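Local coordinates for protein phosphoribosylaminoimidazole carboxylase, ATPase subunit (Thermotoga maritima, PDB 3AX6) that probably converts 5-aminoimidazole ribonucleotide and bicarbonate to N5-carboxyaminoimidazole ribonucleotide at the expense of ATP, in de novo purine biosynthesis, at residues K21-Y26 with M286-G291; E57-V60 with V65-Y68. All blocks are in the same frame, centred on the assembly; numbering follows the deposited sequence.

Both contacts involve the N-terminal Rossmann-like layer, the preATP-grasp region, and their centres lie about 16 Å apart. Along the chain contact 2 is nested inside contact 1: the order is 21-26, 57-60, 65-68, then 286-291, which follows helix 277-285. Contact 2 is local, joining helix 53-61 to strand 65-68, whereas contact 1 brings the loop after helix 277-285 back to the end of helix 11-22. The two meet where Met286 SE packs 3.7 Å from Val65 CG2. Strand 65-68 is thus covered on one face by its own crossover helix and on the other by the late-returning chain, away from the ADP pocket.

Contact 1 of 2, residues K21-Y26 with M286-G291; sequences KKMGFY and MNLPLG
Phe25 and Met286 form the tight part of this contact, reaching toward each other from opposite directions, with the bent end of Met286 lying over one face of the ring. Met286, modelled like Met23 as selenomethionine, owes this to bends at chi2 and chi3 (-49° and -63°). Its SE stands 4.8 Å from the ring centroid, a Met-aromatic contact above the face at some distance, and 18° off the ring normal. The terminal CE touches Phe25 CE1 at 3.8 Å, and Met286 CG comes equally close to Phe25 CZ. On the opposite face lies the carbonyl O of Met23, 4.1 Å above the plane and offset toward the rim. Leu288 approaches the edge of the ring instead, CD1 standing 4.1 Å from Phe25 CZ, and the same methyl meets Met23 SE at 3.9 Å in passing. With an alanine in place of Phe25, Met286 SE and CE would probably lose the ring they lie over, and a gap would be likely to open between the two segments.

Away from this cluster the segments diverge, and several outlying residues are partly exposed, with polar groups bound elsewhere. Lys21 is salt-bridged to Asp43, Tyr26 OH bonds Glu44, and Asn287 OD1 accepts the N-H groups of Glu186 and Lys187. Leu323 of the second subunit packs on both Met23 and Leu288, so the buried cluster borders the dimer interface. Gly24 and Asn287, each at positive phi, are the C-prime residues of Schellman motifs: two capped helix C-termini packed together through the apolar residues that follow, Phe25 and Leu288, with Met23 and Met286 beside them.

Contact 2 of 2, residues E57-V60 with V65-Y68; sequences EDLV and VTTY
Thr66 carries the strand's side of this contact, its methyl and its hydroxyl each meeting a different residue of helix 53-61. The apolar part is a single methyl pair: Leu59 CD2 lies 4.0 Å from Thr66 CG2, the two side chains running obliquely to one another. Leu59 reaches it by extending with CG anti to the backbone N (chi1 177°), which carries the branched end (CD1 and CD2) toward the sheet, where it also packs on Ile7, Ile28 and Leu30 of the neighbouring strands.

A second set of contacts is van der Waals packing against the threonine oxygen. Thr66 OG1 is set beside its own backbone N (chi1 -58°) and comes to 3.5 Å from Val60 CA. The valine side chain crosses that of Thr66 at about a right angle, with CB 4.0 Å from the same oxygen. Val60 also packs against Tyr86 and against Leu81 of helix 75-83.

The polar link is indirect. One water is hydrogen-bonded to Val60 O at 2.9 Å and to Thr66 OG1 at 2.8 Å, spanning from a carbonyl in the last turn of the helix to the strand. Thus the buried hydroxyl gains a polar partner although its nearest protein neighbours across the contact are carbons.

Backbone bonding fixes the strand itself. Val65 and Thr67 pair with strand 3-7, while Thr66 pairs with Lys87 and His89 on the other side; Val65 and Thr67 point their side chains away from the helix, and Thr66 points toward it. Helix 53-61 connects strand 44-47 to strand 65-68 across the two intervening strands of the parallel sheet, the long beta-alpha-beta crossover of a Rossmann-like fold.

Contact 1 of 2, residues K21-Y26 with M286-G291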
# COMPACT_ATOMS: atom_id res chain seq x y z
N LYS A 21 -9.77 -1.45 -5.99
CA LYS A 21 -10.44 -0.17 -5.88
C LYS A 21 -9.45 0.95 -6.18
O LYS A 21 -9.82 1.99 -6.71
CB LYS A 21 -11.03 0.00 -4.48
CG LYS A 21 -12.11 -1.04 -4.20
CD LYS A 21 -12.80 -0.83 -2.85
CE LYS A 21 -13.54 0.51 -2.82
NZ LYS A 21 -14.50 0.64 -3.94
N LYS A 22 -8.18 0.72 -5.84
CA LYS A 22 -7.13 1.70 -6.11
C LYS A 22 -6.97 1.96 -7.60
O LYS A 22 -6.58 3.05 -8.01
CB LYS A 22 -5.78 1.21 -5.58
CG LYS A 22 -5.44 1.62 -4.16
CD LYS A 22 -3.95 1.34 -3.88
CE LYS A 22 -3.06 2.02 -4.93
NZ LYS A 22 -1.61 1.82 -4.70
N MSE A 23 -7.27 0.96 -8.42
CA MSE A 23 -7.13 1.10 -9.86
C MSE A 23 -8.42 1.62 -10.48
O MSE A 23 -8.55 1.72 -11.70
CB MSE A 23 -6.73 -0.24 -10.49
CG MSE A 23 -5.99 -0.13 -11.82
SE MSE A 23 -5.18 -1.80 -12.40
CE MSE A 23 -4.12 -2.15 -10.81
N GLY A 24 -9.38 1.97 -9.62
CA GLY A 24 -10.65 2.50 -10.08
C GLY A 24 -11.75 1.49 -10.38
O GLY A 24 -12.70 1.80 -11.09
N PHE A 25 -11.64 0.29 -9.83
CA PHE A 25 -12.66 -0.71 -10.09
C PHE A 25 -13.68 -0.82 -8.96
O PHE A 25 -13.42 -0.44 -7.82
CB PHE A 25 -12.00 -2.07 -10.32
CG PHE A 25 -11.16 -2.12 -11.56
CD1 PHE A 25 -11.75 -2.01 -12.81
CD2 PHE A 25 -9.78 -2.28 -11.48
CE1 PHE A 25 -10.98 -2.05 -13.97
CE2 PHE A 25 -9.00 -2.32 -12.63
CZ PHE A 25 -9.60 -2.20 -13.88
N TYR A 26 -14.85 -1.34 -9.30
CA TYR A 26 -15.91 -1.53 -8.34
C TYR A 26 -15.79 -2.99 -7.92
O TYR A 26 -15.69 -3.86 -8.78
CB TYR A 26 -17.27 -1.30 -9.01
CG TYR A 26 -18.44 -1.29 -8.07
CD1 TYR A 26 -18.83 -0.11 -7.43
CD2 TYR A 26 -19.19 -2.44 -7.83
CE1 TYR A 26 -19.93 -0.08 -6.58
CE2 TYR A 26 -20.30 -2.42 -6.98
CZ TYR A 26 -20.66 -1.23 -6.37
OH TYR A 26 -21.77 -1.19 -5.55
N MSE A 286 -7.68 -8.31 -15.62
CA MSE A 286 -8.37 -7.27 -16.38
C MSE A 286 -7.71 -7.11 -17.76
O MSE A 286 -8.01 -6.17 -18.49
CB MSE A 286 -8.34 -5.93 -15.64
CG MSE A 286 -9.06 -5.92 -14.30
SE MSE A 286 -10.83 -6.68 -14.37
CE MSE A 286 -11.64 -5.44 -15.58
N ASN A 287 -6.81 -8.03 -18.09
CA ASN A 287 -6.09 -8.01 -19.36
C ASN A 287 -5.51 -6.64 -19.68
O ASN A 287 -5.67 -6.12 -20.79
CB ASN A 287 -7.02 -8.48 -20.49
CG ASN A 287 -6.27 -9.18 -21.62
OD1 ASN A 287 -5.22 -9.78 -21.40
ND2 ASN A 287 -6.81 -9.11 -22.82
N LEU A 288 -4.85 -6.06 -18.69
CA LEU A 288 -4.20 -4.76 -18.81
C LEU A 288 -2.69 -5.01 -18.83
O LEU A 288 -2.24 -6.10 -18.44
CB LEU A 288 -4.54 -3.89 -17.60
CG LEU A 288 -5.99 -3.48 -17.41
CD1 LEU A 288 -6.22 -2.96 -16.01
CD2 LEU A 288 -6.33 -2.41 -18.44
N PRO A 289 -1.90 -4.03 -19.29
CA PRO A 289 -0.44 -4.21 -19.32
C PRO A 289 0.07 -4.51 -17.91
O PRO A 289 -0.32 -3.85 -16.94
CB PRO A 289 0.05 -2.87 -19.86
CG PRO A 289 -1.03 -2.49 -20.81
CD PRO A 289 -2.29 -2.83 -20.04
N LEU A 290 0.92 -5.52 -17.80
CA LEU A 290 1.47 -5.92 -16.51
C LEU A 290 2.52 -4.94 -15.99
O LEU A 290 3.20 -4.28 -16.78
CB LEU A 290 2.06 -7.33 -16.62
CG LEU A 290 1.13 -8.52 -16.37
CD1 LEU A 290 -0.28 -8.19 -16.79
CD2 LEU A 290 1.65 -9.75 -17.10
N GLY A 291 2.64 -4.84 -14.67
CA GLY A 291 3.61 -3.94 -14.08
C GLY A 291 4.98 -4.54 -13.81
O GLY A 291 5.13 -5.75 -13.65

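Contact 2 of 2, residues E57-V60 with V65-Y68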
# COMPACT_ATOMS: atom_id res chain seq x y z
N GLU A 57 -23.34 -17.51 -8.68
CA GLU A 57 -23.88 -17.26 -10.01
C GLU A 57 -24.28 -15.80 -10.10
O GLU A 57 -24.03 -15.14 -11.12
CB GLU A 57 -25.08 -18.18 -10.25
CG GLU A 57 -25.52 -18.29 -11.69
CD GLU A 57 -26.02 -19.68 -12.01
OE1 GLU A 57 -26.85 -20.22 -11.24
OE2 GLU A 57 -25.58 -20.25 -13.04
N ASP A 58 -24.90 -15.28 -9.04
CA ASP A 58 -25.28 -13.87 -9.02
C ASP A 58 -24.02 -13.02 -9.08
O ASP A 58 -23.99 -12.01 -9.77
CB ASP A 58 -26.04 -13.51 -7.74
CG ASP A 58 -27.36 -14.22 -7.62
OD1 ASP A 58 -28.16 -14.19 -8.58
OD2 ASP A 58 -27.60 -14.81 -6.55
N LEU A 59 -22.99 -13.45 -8.35
CA LEU A 59 -21.73 -12.74 -8.30
C LEU A 59 -21.06 -12.63 -9.67
O LEU A 59 -20.64 -11.55 -10.07
CB LEU A 59 -20.75 -13.41 -7.35
CG LEU A 59 -19.38 -12.72 -7.34
CD1 LEU A 59 -19.50 -11.43 -6.56
CD2 LEU A 59 -18.31 -13.59 -6.74
N VAL A 60 -20.95 -13.76 -10.37
CA VAL A 60 -20.32 -13.78 -11.68
C VAL A 60 -21.13 -12.99 -12.71
O VAL A 60 -20.57 -12.20 -13.47
CB VAL A 60 -20.12 -15.23 -12.18
CG1 VAL A 60 -21.43 -15.98 -12.09
CG2 VAL A 60 -19.61 -15.22 -13.61
N VAL A 65 -15.62 -9.22 -14.44
CA VAL A 65 -14.57 -10.21 -14.25
C VAL A 65 -14.65 -10.72 -12.83
O VAL A 65 -14.82 -9.94 -11.89
CB VAL A 65 -13.17 -9.60 -14.46
CG1 VAL A 65 -12.11 -10.57 -13.95
CG2 VAL A 65 -12.93 -9.32 -15.95
N THR A 66 -14.54 -12.03 -12.68
CA THR A 66 -14.59 -12.65 -11.36
C THR A 66 -13.32 -13.45 -11.11
O THR A 66 -12.75 -14.10 -12.02
CB THR A 66 -15.81 -13.58 -11.23
OG1 THR A 66 -16.99 -12.83 -11.48
CG2 THR A 66 -15.89 -14.17 -9.83
N THR A 67 -12.87 -13.41 -9.85
CA THR A 67 -11.68 -14.12 -9.42
C THR A 67 -11.92 -14.64 -8.01
O THR A 67 -13.01 -14.48 -7.47
CB THR A 67 -10.44 -13.21 -9.47
OG1 THR A 67 -9.28 -13.96 -9.10
CG2 THR A 67 -10.62 -12.01 -8.54
N TYR A 68 -10.91 -15.25 -7.40
CA TYR A 68 -11.08 -15.82 -6.07
C TYR A 68 -9.81 -15.80 -5.22
O TYR A 68 -8.71 -15.68 -5.76
CB TYR A 68 -11.61 -17.25 -6.21
CG TYR A 68 -10.99 -18.01 -7.37
CD1 TYR A 68 -9.78 -18.69 -7.23
CD2 TYR A 68 -11.60 -18.03 -8.63
CE1 TYR A 68 -9.19 -19.37 -8.30
CE2 TYR A 68 -11.03 -18.70 -9.71
CZ TYR A 68 -9.82 -19.37 -9.54
OH TYR A 68 -9.24 -20.01 -10.61
O HOH W 1 -17.72 -12.50 -14.15